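Local coordinates for protein alpha-fucosidase (Bifidobacterium bifidum, PDB 2EAB) that probably releases alpha-1,2-linked L-fucose from glycans, this chain being the glycoside hydrolase family 95 catalytic portion of a larger, probably membrane-anchored protein, at residues A[505-516]-A[531-542]. Numbering follows the deposited sequence.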
loop_
_atom_site.group_PDB
_atom_site.type_symbol
_atom_site.label_atom_id
_atom_site.label_comp_id
_atom_site.label_asym_id
_atom_site.label_seq_id
_atom_site.Cartn_x
_atom_site.Cartn_y
_atom_site.Cartn_z
ATOM N N PRO A 505 8.303 11.438 12.845
ATOM C CA PRO A 505 8.832 10.189 13.377
ATOM C C PRO A 505 7.765 9.171 13.762
ATOM O O PRO A 505 8.084 7.988 13.899
ATOM C CB PRO A 505 9.635 10.633 14.600
ATOM C CG PRO A 505 9.032 11.927 15.004
ATOM C CD PRO A 505 8.583 12.579 13.732
ATOM N N ALA A 506 6.518 9.610 13.933
ATOM C CA ALA A 506 5.436 8.662 14.197
ATOM C C ALA A 506 5.101 7.810 12.970
ATOM O O ALA A 506 4.294 6.879 13.066
ATOM C CB ALA A 506 4.201 9.368 14.736
ATOM N N ALA A 507 5.729 8.118 11.834
ATOM C CA ALA A 507 5.633 7.278 10.645
ATOM C C ALA A 507 6.042 5.834 10.942
ATOM O O ALA A 507 5.478 4.895 10.365
ATOM C CB ALA A 507 6.496 7.845 9.533
ATOM N N VAL A 508 7.033 5.652 11.817
ATOM C CA VAL A 508 7.484 4.301 12.163
ATOM C C VAL A 508 6.443 3.545 13.007
ATOM O O VAL A 508 6.002 2.474 12.600
ATOM C CB VAL A 508 8.915 4.281 12.770
ATOM C CG1 VAL A 508 9.284 2.876 13.225
ATOM C CG2 VAL A 508 9.919 4.789 11.750
ATOM N N PRO A 509 6.000 4.116 14.150
ATOM C CA PRO A 509 4.803 3.550 14.784
ATOM C C PRO A 509 3.683 3.209 13.789
ATOM O O PRO A 509 3.141 2.107 13.824
ATOM C CB PRO A 509 4.378 4.658 15.757
ATOM C CG PRO A 509 5.685 5.261 16.191
ATOM C CD PRO A 509 6.577 5.211 14.960
ATOM N N TRP A 510 3.350 4.128 12.889
ATOM C CA TRP A 510 2.255 3.878 11.961
ATOM C C TRP A 510 2.502 2.666 11.055
ATOM O O TRP A 510 1.657 1.772 10.977
ATOM C CB TRP A 510 1.961 5.120 11.133
ATOM C CG TRP A 510 0.633 5.097 10.432
ATOM C CD1 TRP A 510 -0.272 4.067 10.374
ATOM C CD2 TRP A 510 0.080 6.159 9.669
ATOM N NE1 TRP A 510 -1.362 4.441 9.630
ATOM C CE2 TRP A 510 -1.167 5.719 9.174
ATOM C CE3 TRP A 510 0.521 7.452 9.350
ATOM C CZ2 TRP A 510 -1.987 6.534 8.389
ATOM C CZ3 TRP A 510 -0.291 8.263 8.577
ATOM C CH2 TRP A 510 -1.528 7.799 8.097
ATOM N N ILE A 511 3.644 2.625 10.372
ATOM C CA ILE A 511 3.917 1.484 9.499
ATOM C C ILE A 511 4.014 0.178 10.298
ATOM O O ILE A 511 3.697 -0.887 9.778
ATOM C CB ILE A 511 5.160 1.715 8.593
ATOM C CG1 ILE A 511 5.097 0.834 7.339
ATOM C CG2 ILE A 511 6.464 1.509 9.362
ATOM C CD1 ILE A 511 3.971 1.204 6.375
ATOM N N LEU A 512 4.425 0.268 11.562
ATOM C CA LEU A 512 4.394 -0.906 12.434
ATOM C C LEU A 512 2.996 -1.475 12.639
ATOM O O LEU A 512 2.855 -2.668 12.937
ATOM C CB LEU A 512 5.082 -0.635 13.767
ATOM C CG LEU A 512 6.612 -0.565 13.683
ATOM C CD1 LEU A 512 7.182 0.008 14.971
ATOM C CD2 LEU A 512 7.244 -1.912 13.365
ATOM N N GLN A 513 1.964 -0.646 12.492
ATOM C CA GLN A 513 0.604 -1.186 12.515
ATOM C C GLN A 513 0.390 -2.182 11.385
ATOM O O GLN A 513 -0.133 -3.276 11.609
ATOM C CB GLN A 513 -0.449 -0.092 12.426
ATOM C CG GLN A 513 -0.579 0.756 13.670
ATOM C CD GLN A 513 -1.822 1.620 13.661
ATOM O OE1 GLN A 513 -2.904 1.159 13.312
ATOM N NE2 GLN A 513 -1.677 2.874 14.076
ATOM N N ASN A 514 0.788 -1.804 10.170
ATOM C CA ASN A 514 0.654 -2.705 9.025
ATOM C C ASN A 514 1.423 -3.999 9.251
ATOM O O ASN A 514 0.971 -5.079 8.873
ATOM C CB ASN A 514 1.174 -2.053 7.739
ATOM C CG ASN A 514 0.354 -0.863 7.291
ATOM O OD1 ASN A 514 -0.469 -0.967 6.375
ATOM N ND2 ASN A 514 0.600 0.278 7.899
ATOM N N VAL A 515 2.589 -3.873 9.877
ATOM C CA VAL A 515 3.436 -5.021 10.180
ATOM C C VAL A 515 2.760 -5.934 11.207
ATOM O O VAL A 515 2.675 -7.147 10.995
ATOM C CB VAL A 515 4.852 -4.582 10.640
ATOM C CG1 VAL A 515 5.664 -5.774 11.106
ATOM C CG2 VAL A 515 5.577 -3.871 9.509
ATOM N N TYR A 516 2.269 -5.358 12.305
ATOM C CA TYR A 516 1.612 -6.157 13.335
ATOM C C TYR A 516 0.372 -6.879 12.801
ATOM O O TYR A 516 0.057 -7.990 13.239
ATOM C CB TYR A 516 1.275 -5.324 14.583
ATOM C CG TYR A 516 0.682 -6.191 15.668
ATOM C CD1 TYR A 516 1.480 -7.088 16.369
ATOM C CD2 TYR A 516 -0.682 -6.160 15.957
ATOM C CE1 TYR A 516 0.946 -7.925 17.341
ATOM C CE2 TYR A 516 -1.226 -6.999 16.940
ATOM C CZ TYR A 516 -0.401 -7.878 17.619
ATOM O OH TYR A 516 -0.912 -8.722 18.587
ATOM N N VAL A 531 7.481 -9.345 14.563
ATOM C CA VAL A 531 6.748 -8.115 14.867
ATOM C C VAL A 531 7.014 -7.686 16.305
ATOM O O VAL A 531 7.113 -6.494 16.595
ATOM C CB VAL A 531 5.226 -8.202 14.541
ATOM C CG1 VAL A 531 5.008 -8.665 13.110
ATOM C CG2 VAL A 531 4.484 -9.120 15.503
ATOM N N TYR A 532 7.144 -8.654 17.207
ATOM C CA TYR A 532 7.493 -8.336 18.583
ATOM C C TYR A 532 8.850 -7.639 18.669
ATOM O O TYR A 532 8.988 -6.642 19.373
ATOM C CB TYR A 532 7.473 -9.572 19.491
ATOM C CG TYR A 532 7.980 -9.255 20.879
ATOM C CD1 TYR A 532 7.220 -8.483 21.754
ATOM C CD2 TYR A 532 9.233 -9.694 21.308
ATOM C CE1 TYR A 532 7.684 -8.159 23.020
ATOM C CE2 TYR A 532 9.706 -9.380 22.586
ATOM C CZ TYR A 532 8.922 -8.615 23.432
ATOM O OH TYR A 532 9.362 -8.285 24.692
ATOM N N ALA A 533 9.850 -8.175 17.975
ATOM C CA ALA A 533 11.177 -7.567 17.988
ATOM C C ALA A 533 11.117 -6.102 17.534
ATOM O O ALA A 533 11.677 -5.224 18.186
ATOM C CB ALA A 533 12.158 -8.374 17.140
ATOM N N LEU A 534 10.414 -5.842 16.437
ATOM C CA LEU A 534 10.270 -4.473 15.932
ATOM C C LEU A 534 9.555 -3.561 16.918
ATOM O O LEU A 534 9.989 -2.430 17.161
ATOM C CB LEU A 534 9.528 -4.466 14.597
ATOM C CG LEU A 534 10.318 -4.963 13.385
ATOM C CD1 LEU A 534 9.386 -5.309 12.234
ATOM C CD2 LEU A 534 11.355 -3.935 12.947
ATOM N N LEU A 535 8.458 -4.064 17.477
ATOM C CA LEU A 535 7.647 -3.280 18.405
ATOM C C LEU A 535 8.366 -3.013 19.714
ATOM O O LEU A 535 8.221 -1.938 20.284
ATOM C CB LEU A 535 6.308 -3.966 18.670
ATOM C CG LEU A 535 5.288 -3.838 17.538
ATOM C CD1 LEU A 535 4.198 -4.874 17.685
ATOM C CD2 LEU A 535 4.694 -2.434 17.499
ATOM N N LYS A 536 9.131 -3.996 20.179
ATOM C CA LYS A 536 9.879 -3.870 21.423
ATOM C C LYS A 536 10.848 -2.690 21.338
ATOM O O LYS A 536 10.884 -1.838 22.230
ATOM C CB LYS A 536 10.644 -5.163 21.697
ATOM C CG LYS A 536 11.522 -5.143 22.937
ATOM C CD LYS A 536 12.293 -6.454 23.061
ATOM C CE LYS A 536 13.272 -6.416 24.226
ATOM N NZ LYS A 536 14.025 -7.696 24.376
ATOM N N GLU A 537 11.624 -2.627 20.259
ATOM C CA GLU A 537 12.629 -1.584 20.140
ATOM C C GLU A 537 12.013 -0.210 19.858
ATOM O O GLU A 537 12.495 0.784 20.388
ATOM C CB GLU A 537 13.703 -1.946 19.111
ATOM C CG GLU A 537 14.738 -0.854 18.900
ATOM C CD GLU A 537 16.024 -1.328 18.243
ATOM O OE1 GLU A 537 16.268 -2.553 18.122
ATOM O OE2 GLU A 537 16.820 -0.451 17.865
ATOM N N GLU A 538 10.967 -0.139 19.037
ATOM C CA GLU A 538 10.334 1.160 18.800
ATOM C C GLU A 538 9.587 1.670 20.036
ATOM O O GLU A 538 9.550 2.875 20.291
ATOM C CB GLU A 538 9.439 1.145 17.557
ATOM C CG GLU A 538 8.996 2.541 17.094
ATOM C CD GLU A 538 10.124 3.387 16.512
ATOM O OE1 GLU A 538 11.252 2.853 16.361
ATOM O OE2 GLU A 538 9.881 4.584 16.213
ATOM N N SER A 539 8.996 0.760 20.810
ATOM C CA SER A 539 8.352 1.146 22.065
ATOM C C SER A 539 9.397 1.615 23.075
ATOM O O SER A 539 9.195 2.624 23.751
ATOM C CB SER A 539 7.498 0.010 22.633
ATOM O OG SER A 539 6.438 -0.296 21.748
ATOM N N HIS A 540 10.514 0.893 23.159
ATOM C CA HIS A 540 11.637 1.328 23.981
ATOM C C HIS A 540 12.055 2.750 23.612
ATOM O O HIS A 540 12.264 3.603 24.481
ATOM C CB HIS A 540 12.827 0.392 23.792
ATOM C CG HIS A 540 13.989 0.729 24.665
ATOM N ND1 HIS A 540 15.023 1.551 24.269
ATOM C CD2 HIS A 540 14.259 0.370 25.940
ATOM C CE1 HIS A 540 15.888 1.667 25.262
ATOM N NE2 HIS A 540 15.445 0.963 26.288
ATOM N N PHE A 541 12.171 2.991 22.310
ATOM C CA PHE A 541 12.585 4.278 21.774
ATOM C C PHE A 541 11.628 5.378 22.209
ATOM O O PHE A 541 12.055 6.402 22.747
ATOM C CB PHE A 541 12.667 4.194 20.246
ATOM C CG PHE A 541 13.082 5.476 19.579
ATOM C CD1 PHE A 541 14.257 6.133 19.952
ATOM C CD2 PHE A 541 12.305 6.018 18.564
ATOM C CE1 PHE A 541 14.634 7.320 19.330
ATOM C CE2 PHE A 541 12.684 7.189 17.927
ATOM C CZ PHE A 541 13.847 7.852 18.314
ATOM N N TYR A 542 10.334 5.161 22.004
ATOM C CA TYR A 542 9.361 6.180 22.362
ATOM C C TYR A 542 9.295 6.425 23.856
ATOM O O TYR A 542 9.301 7.573 24.294
ATOM C CB TYR A 542 7.982 5.899 21.744
ATOM C CG TYR A 542 7.835 6.708 20.487
ATOM C CD1 TYR A 542 8.371 6.258 19.278
ATOM C CD2 TYR A 542 7.235 7.964 20.519
ATOM C CE1 TYR A 542 8.289 7.035 18.128
ATOM C CE2 TYR A 542 7.149 8.746 19.379
ATOM C CZ TYR A 542 7.674 8.272 18.187
ATOM O OH TYR A 542 7.601 9.039 17.050
HETATM O O HOH W 1 10.684 7.005 14.509
#
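Leu512 meets Leu534, Leu535 and Glu538 at the middle of a buried, antiparallel helix-helix contact, a helical hairpin inside the family 95 catalytic domain, probably of its (alpha/alpha)6 barrel. The axes of 507-516 and 531-542 come within 10.1 Å at 160°, a worked example of two consecutive antiparallel helices joined mostly by apolar side chains. Leu512 spreads its two methyls along the partner helix: CD2 lies 3.6 Å from Leu534 CB, while CD1 rests on the aliphatic part of Glu538. At the hairpin's closed end, Val515 and Val531 run alongside each other in opposing senses, their CG1 methyls 3.6 Å apart. The Tyr516 ring, swung out by a chi1 of -176° that puts CG opposite the backbone N, brings CD1 3.7 Å from Leu535 CD1 and also against Val531 CG2.

Polar groups enter at the other end. The Glu538 chain is bent at chi2 (70°), and its carboxylate carbon CD lies across Val508, 3.4 Å from CG1 of that valine. A water donates to both Glu538 OE2 (3.1 Å) and Pro505 O (2.8 Å), tying the carboxylate to the backbone near the start of 507-516. Cutting this glutamate back to an alanine is likely to leave the water without one acceptor and to open a gap beside Val508. Next to the carboxylate, Pro509 CG packs 3.7 Å from Tyr542 CE1.

Helix 442-450 packs against Leu512 and Val515 through Val448, helix 424-428 touches Ile511, and helix 577-596 reaches Glu538 through Met586 and Tyr516 through Glu592, embedding the pair among helices.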